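Histone-lysine N-methyltransferase, H3 lysine-9 specific SUVH6 (Arabidopsis thaliana, PDB 6A5K) methylates histone H3 at the H3K9 site using S-adenosylmethionine as methyl donor, and through its SRA domain probably targets this activity to DNA carrying non-CG methylation. Local coordinates at residues Lys266-Tyr278 / Asp442-Asn454. The protein carries 1 engineered substitution. Residues are numbered along the deposited sequence; the frame is centred on the assembly and turned at random.
Sequences KPPLFTYTVKLIY and DAASKGNVGRFIN. With SAM (S-adenosylmethionine), chain F.
The guanidinium of Arg451 lies flat over one face of the Phe270 ring, the two planes 6° apart and the centres 4.3 Å from each other, a stacked cation-pi contact for which a flat aromatic residue offers the face. Arg451 CD adds a CH-pi contact over the same face, while Arg451 NE, pointing edgewise, donates a straight bond to Ala443 O at 2.8 Å, which fixes how the flat group is turned. Phe452 turns its edge toward the face of Phe270 in an offset edge-to-face pair, planes at 71°. The apolar Pro268 ring packs against the edge of the Phe452 ring, and Pro268 CG lies 3.5 Å from Phe452 CE2. Thr271 and Tyr272 pair in parallel with Lys446 and Gly447, a two-stranded sheet that joins the pre-SET region to the SET domain. Thr271 N donates to Ser445 O at 2.9 Å, and Gly447 N returns a bond to Thr271 O. Glycine suits position Gly447 because a CB there would clash with Ala443 CB. With CG anti to the backbone N (chi1 -160°), the Tyr272 ring lies over Gly447 O and Asn448 CA, and its OH accepts from Val449 N at 3.2 Å while also bonding Glu252. A leucine in place of Tyr272 would probably leave Val449 N and Glu252 without this shared partner. Val449 opens the 3-10 turn leading through Phe452 to Asn454, whose OD1 accepts from the amino N of S-adenosylmethionine at 2.9 Å.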
loop_
_atom_site.group_PDB
_atom_site.type_symbol
_atom_site.label_atom_id
_atom_site.label_comp_id
_atom_site.label_asym_id
_atom_site.label_seq_id
_atom_site.Cartn_x
_atom_site.Cartn_y
_atom_site.Cartn_z
ATOM N N LYS A 266 25.106 -7.950 11.147
ATOM C CA LYS A 266 24.703 -6.584 11.463
ATOM C C LYS A 266 24.580 -5.829 10.147
ATOM O O LYS A 266 25.088 -6.301 9.130
ATOM C CB LYS A 266 25.709 -5.916 12.408
ATOM C CG LYS A 266 25.392 -6.118 13.888
ATOM C CD LYS A 266 25.512 -7.581 14.285
ATOM C CE LYS A 266 25.207 -7.797 15.756
ATOM N NZ LYS A 266 25.393 -9.223 16.137
ATOM N N PRO A 267 23.887 -4.673 10.145
ATOM C CA PRO A 267 23.694 -3.947 8.880
ATOM C C PRO A 267 25.007 -3.562 8.210
ATOM O O PRO A 267 25.992 -3.312 8.903
ATOM C CB PRO A 267 22.915 -2.699 9.303
ATOM C CG PRO A 267 22.244 -3.089 10.572
ATOM C CD PRO A 267 23.173 -4.028 11.262
ATOM N N PRO A 268 25.022 -3.524 6.870
ATOM C CA PRO A 268 26.255 -3.252 6.127
ATOM C C PRO A 268 26.765 -1.833 6.323
ATOM O O PRO A 268 26.029 -0.926 6.715
ATOM C CB PRO A 268 25.847 -3.482 4.670
ATOM C CG PRO A 268 24.384 -3.231 4.649
ATOM C CD PRO A 268 23.874 -3.732 5.969
ATOM N N LEU A 269 28.048 -1.659 6.040
ATOM C CA LEU A 269 28.724 -0.395 6.247
ATOM C C LEU A 269 28.411 0.568 5.113
ATOM O O LEU A 269 28.511 0.201 3.943
ATOM C CB LEU A 269 30.231 -0.634 6.359
ATOM C CG LEU A 269 31.179 0.544 6.524
ATOM C CD1 LEU A 269 30.952 1.186 7.876
ATOM C CD2 LEU A 269 32.614 0.055 6.399
ATOM N N PHE A 270 28.009 1.786 5.471
ATOM C CA PHE A 270 27.791 2.871 4.514
ATOM C C PHE A 270 27.554 4.172 5.272
ATOM O O PHE A 270 27.261 4.154 6.463
ATOM C CB PHE A 270 26.603 2.572 3.576
ATOM C CG PHE A 270 25.258 2.701 4.235
ATOM C CD1 PHE A 270 24.779 1.701 5.067
ATOM C CD2 PHE A 270 24.469 3.821 4.020
ATOM C CE1 PHE A 270 23.544 1.820 5.681
ATOM C CE2 PHE A 270 23.230 3.943 4.629
ATOM C CZ PHE A 270 22.768 2.943 5.455
ATOM N N THR A 271 27.675 5.299 4.580
ATOM C CA THR A 271 27.406 6.597 5.191
ATOM C C THR A 271 25.971 7.039 4.917
ATOM O O THR A 271 25.586 7.241 3.764
ATOM C CB THR A 271 28.382 7.673 4.677
ATOM O OG1 THR A 271 29.730 7.236 4.893
ATOM C CG2 THR A 271 28.161 9.000 5.396
ATOM N N TYR A 272 25.179 7.192 5.973
ATOM C CA TYR A 272 23.784 7.561 5.787
ATOM C C TYR A 272 23.676 9.018 5.368
ATOM O O TYR A 272 24.293 9.889 5.971
ATOM C CB TYR A 272 22.956 7.321 7.059
ATOM C CG TYR A 272 21.476 7.233 6.750
ATOM C CD1 TYR A 272 20.713 8.381 6.569
ATOM C CD2 TYR A 272 20.853 6.005 6.603
ATOM C CE1 TYR A 272 19.361 8.306 6.257
ATOM C CE2 TYR A 272 19.506 5.916 6.290
ATOM C CZ TYR A 272 18.764 7.067 6.122
ATOM O OH TYR A 272 17.428 6.966 5.810
ATOM N N THR A 273 22.880 9.277 4.338
ATOM C CA THR A 273 22.689 10.637 3.848
ATOM C C THR A 273 21.219 10.919 3.552
ATOM O O THR A 273 20.560 10.134 2.869
ATOM C CB THR A 273 23.506 10.888 2.566
ATOM O OG1 THR A 273 24.815 10.318 2.707
ATOM C CG2 THR A 273 23.624 12.378 2.307
ATOM N N VAL A 274 20.705 12.035 4.056
ATOM C CA VAL A 274 19.328 12.428 3.757
ATOM C C VAL A 274 19.284 13.435 2.604
ATOM O O VAL A 274 18.213 13.846 2.164
ATOM C CB VAL A 274 18.614 13.043 4.985
ATOM C CG1 VAL A 274 18.796 12.163 6.207
ATOM C CG2 VAL A 274 19.143 14.440 5.260
ATOM N N LYS A 275 20.453 13.825 2.110
ATOM C CA LYS A 275 20.516 14.812 1.036
ATOM C C LYS A 275 21.211 14.282 -0.213
ATOM O O LYS A 275 22.234 13.603 -0.133
ATOM C CB LYS A 275 21.220 16.084 1.524
ATOM C CG LYS A 275 20.513 16.763 2.683
ATOM C CD LYS A 275 20.063 18.169 2.316
ATOM C CE LYS A 275 20.878 19.221 3.055
ATOM N NZ LYS A 275 20.106 20.484 3.255
ATOM N N LEU A 276 20.649 14.612 -1.370
ATOM C CA LEU A 276 21.275 14.256 -2.635
ATOM C C LEU A 276 22.627 14.941 -2.782
ATOM O O LEU A 276 22.808 16.087 -2.364
ATOM C CB LEU A 276 20.372 14.628 -3.810
ATOM C CG LEU A 276 19.164 13.727 -4.054
ATOM C CD1 LEU A 276 18.259 14.350 -5.109
ATOM C CD2 LEU A 276 19.630 12.342 -4.483
ATOM N N ILE A 277 23.580 14.227 -3.364
ATOM C CA ILE A 277 24.877 14.814 -3.658
ATOM C C ILE A 277 24.974 15.085 -5.152
ATOM O O ILE A 277 24.955 14.160 -5.965
ATOM C CB ILE A 277 26.020 13.906 -3.198
ATOM C CG1 ILE A 277 25.862 13.604 -1.706
ATOM C CG2 ILE A 277 27.380 14.544 -3.507
ATOM C CD1 ILE A 277 26.745 12.496 -1.217
ATOM N N TYR A 278 25.051 16.365 -5.499
ATOM C CA TYR A 278 25.099 16.788 -6.891
ATOM C C TYR A 278 26.531 16.982 -7.351
ATOM O O TYR A 278 27.392 17.376 -6.564
ATOM C CB TYR A 278 24.330 18.099 -7.085
ATOM C CG TYR A 278 22.824 18.003 -6.949
ATOM C CD1 TYR A 278 22.032 17.612 -8.022
ATOM C CD2 TYR A 278 22.193 18.324 -5.753
ATOM C CE1 TYR A 278 20.655 17.532 -7.903
ATOM C CE2 TYR A 278 20.818 18.247 -5.625
ATOM C CZ TYR A 278 20.054 17.848 -6.703
ATOM O OH TYR A 278 18.683 17.768 -6.583
ATOM N N ASP A 442 23.917 6.788 -7.289
ATOM C CA ASP A 442 24.806 5.812 -6.673
ATOM C C ASP A 442 24.666 5.902 -5.161
ATOM O O ASP A 442 25.111 6.873 -4.552
ATOM C CB ASP A 442 26.255 6.066 -7.107
ATOM C CG ASP A 442 27.247 5.057 -6.523
ATOM O OD1 ASP A 442 26.875 4.249 -5.650
ATOM O OD2 ASP A 442 28.423 5.077 -6.945
ATOM N N ALA A 443 24.059 4.884 -4.555
ATOM C CA ALA A 443 23.858 4.873 -3.109
ATOM C C ALA A 443 24.761 3.866 -2.390
ATOM O O ALA A 443 24.481 3.485 -1.251
ATOM C CB ALA A 443 22.386 4.581 -2.788
ATOM N N ALA A 444 25.837 3.438 -3.044
ATOM C CA ALA A 444 26.695 2.392 -2.482
ATOM C C ALA A 444 27.490 2.884 -1.285
ATOM O O ALA A 444 27.541 2.216 -0.251
ATOM C CB ALA A 444 27.643 1.849 -3.535
ATOM N N SER A 445 28.111 4.048 -1.433
ATOM C CA SER A 445 28.947 4.618 -0.380
ATOM C C SER A 445 28.138 5.541 0.518
ATOM O O SER A 445 28.250 5.494 1.749
ATOM C CB SER A 445 30.123 5.392 -0.979
ATOM O OG SER A 445 31.042 4.523 -1.617
ATOM N N LYS A 446 27.333 6.387 -0.117
ATOM C CA LYS A 446 26.502 7.361 0.578
ATOM C C LYS A 446 25.066 7.245 0.085
ATOM O O LYS A 446 24.809 7.393 -1.107
ATOM C CB LYS A 446 27.033 8.779 0.345
ATOM C CG LYS A 446 28.516 8.936 0.641
ATOM C CD LYS A 446 28.987 10.363 0.414
ATOM C CE LYS A 446 30.491 10.426 0.205
ATOM N NZ LYS A 446 30.919 9.649 -0.994
ATOM N N GLY A 447 24.133 6.976 0.993
ATOM C CA GLY A 447 22.736 6.855 0.613
ATOM C C GLY A 447 21.812 6.797 1.810
ATOM O O GLY A 447 22.272 6.808 2.958
ATOM N N ASN A 448 20.507 6.753 1.545
ATOM C CA ASN A 448 19.522 6.613 2.612
ATOM C C ASN A 448 18.892 5.221 2.597
ATOM O O ASN A 448 19.398 4.310 1.940
ATOM C CB ASN A 448 18.437 7.692 2.504
ATOM C CG ASN A 448 17.464 7.447 1.361
ATOM O OD1 ASN A 448 17.771 6.745 0.395
ATOM N ND2 ASN A 448 16.278 8.034 1.471
ATOM N N VAL A 449 17.787 5.070 3.315
ATOM C CA VAL A 449 17.136 3.770 3.486
ATOM C C VAL A 449 16.694 3.163 2.141
ATOM O O VAL A 449 16.565 1.938 2.004
ATOM C CB VAL A 449 15.923 3.888 4.439
ATOM C CG1 VAL A 449 14.817 4.753 3.815
ATOM C CG2 VAL A 449 15.386 2.503 4.823
ATOM N N GLY A 450 16.489 4.018 1.145
ATOM C CA GLY A 450 16.062 3.569 -0.168
ATOM C C GLY A 450 16.983 2.531 -0.786
ATOM O O GLY A 450 16.529 1.691 -1.567
ATOM N N ARG A 451 18.269 2.568 -0.424
ATOM C CA ARG A 451 19.242 1.624 -0.969
ATOM C C ARG A 451 18.911 0.178 -0.568
ATOM O O ARG A 451 19.418 -0.761 -1.164
ATOM C CB ARG A 451 20.675 1.977 -0.513
ATOM C CG ARG A 451 20.979 1.581 0.933
ATOM C CD ARG A 451 22.214 2.294 1.504
ATOM N NE ARG A 451 23.463 1.919 0.839
ATOM C CZ ARG A 451 24.109 0.773 1.043
ATOM N NH1 ARG A 451 23.611 -0.134 1.872
ATOM N NH2 ARG A 451 25.240 0.520 0.400
ATOM N N PHE A 452 18.063 -0.004 0.438
ATOM C CA PHE A 452 17.806 -1.349 0.959
ATOM C C PHE A 452 16.528 -1.989 0.419
ATOM O O PHE A 452 16.255 -3.154 0.705
ATOM C CB PHE A 452 17.749 -1.322 2.489
ATOM C CG PHE A 452 19.086 -1.149 3.142
ATOM C CD1 PHE A 452 19.391 0.014 3.830
ATOM C CD2 PHE A 452 20.037 -2.156 3.077
ATOM C CE1 PHE A 452 20.627 0.175 4.440
ATOM C CE2 PHE A 452 21.276 -2.004 3.687
ATOM C CZ PHE A 452 21.570 -0.838 4.368
ATOM N N ILE A 453 15.746 -1.242 -0.359
ATOM C CA ILE A 453 14.491 -1.786 -0.907
ATOM C C ILE A 453 14.782 -2.814 -2.005
ATOM O O ILE A 453 15.465 -2.515 -2.992
ATOM C CB ILE A 453 13.579 -0.672 -1.471
ATOM C CG1 ILE A 453 13.272 0.367 -0.389
ATOM C CG2 ILE A 453 12.275 -1.266 -2.025
ATOM C CD1 ILE A 453 12.579 1.613 -0.923
ATOM N N ASN A 454 14.283 -4.032 -1.814
ATOM C CA ASN A 454 14.549 -5.131 -2.736
ATOM C C ASN A 454 13.646 -5.120 -3.967
ATOM O O ASN A 454 12.673 -4.384 -4.026
ATOM C CB ASN A 454 14.414 -6.472 -2.001
ATOM C CG ASN A 454 15.611 -6.763 -1.106
ATOM O OD1 ASN A 454 16.739 -6.402 -1.436
ATOM N ND2 ASN A 454 15.369 -7.408 0.030
HETATM N N SAM F . 19.316 -6.760 -0.190
HETATM C CA SAM F . 20.223 -5.600 -0.274
HETATM C C SAM F . 21.178 -5.487 0.915
HETATM O O SAM F . 21.904 -4.490 1.047
HETATM O OXT SAM F . 21.240 -6.376 1.770
HETATM C CB SAM F . 19.424 -4.305 -0.420
HETATM C CG SAM F . 18.940 -4.113 -1.851
HETATM S SD SAM F . 20.386 -3.820 -2.896
HETATM C CE SAM F . 19.885 -2.260 -3.613
HETATM C "C5'" SAM F . 20.136 -4.857 -4.345
HETATM C "C4'" SAM F . 20.662 -6.258 -4.101
HETATM O "O4'" SAM F . 19.762 -6.970 -3.262
HETATM C "C3'" SAM F . 20.760 -7.040 -5.396
HETATM O "O3'" SAM F . 22.019 -6.864 -6.003
HETATM C "C2'" SAM F . 20.568 -8.451 -4.906
HETATM O "O2'" SAM F . 21.791 -8.894 -4.363
HETATM C "C1'" SAM F . 19.603 -8.285 -3.752
HETATM N N9 SAM F . 18.216 -8.461 -4.230
HETATM C C8 SAM F . 17.218 -7.523 -4.259
HETATM N N7 SAM F . 16.097 -8.093 -4.776
HETATM C C5 SAM F . 16.376 -9.381 -5.091
HETATM C C6 SAM F . 15.617 -10.409 -5.640
HETATM N N6 SAM F . 14.339 -10.219 -5.975
HETATM N N1 SAM F . 16.203 -11.636 -5.860
HETATM C C2 SAM F . 17.524 -11.852 -5.518
HETATM N N3 SAM F . 18.272 -10.832 -4.963
HETATM C C4 SAM F . 17.707 -9.621 -4.747
#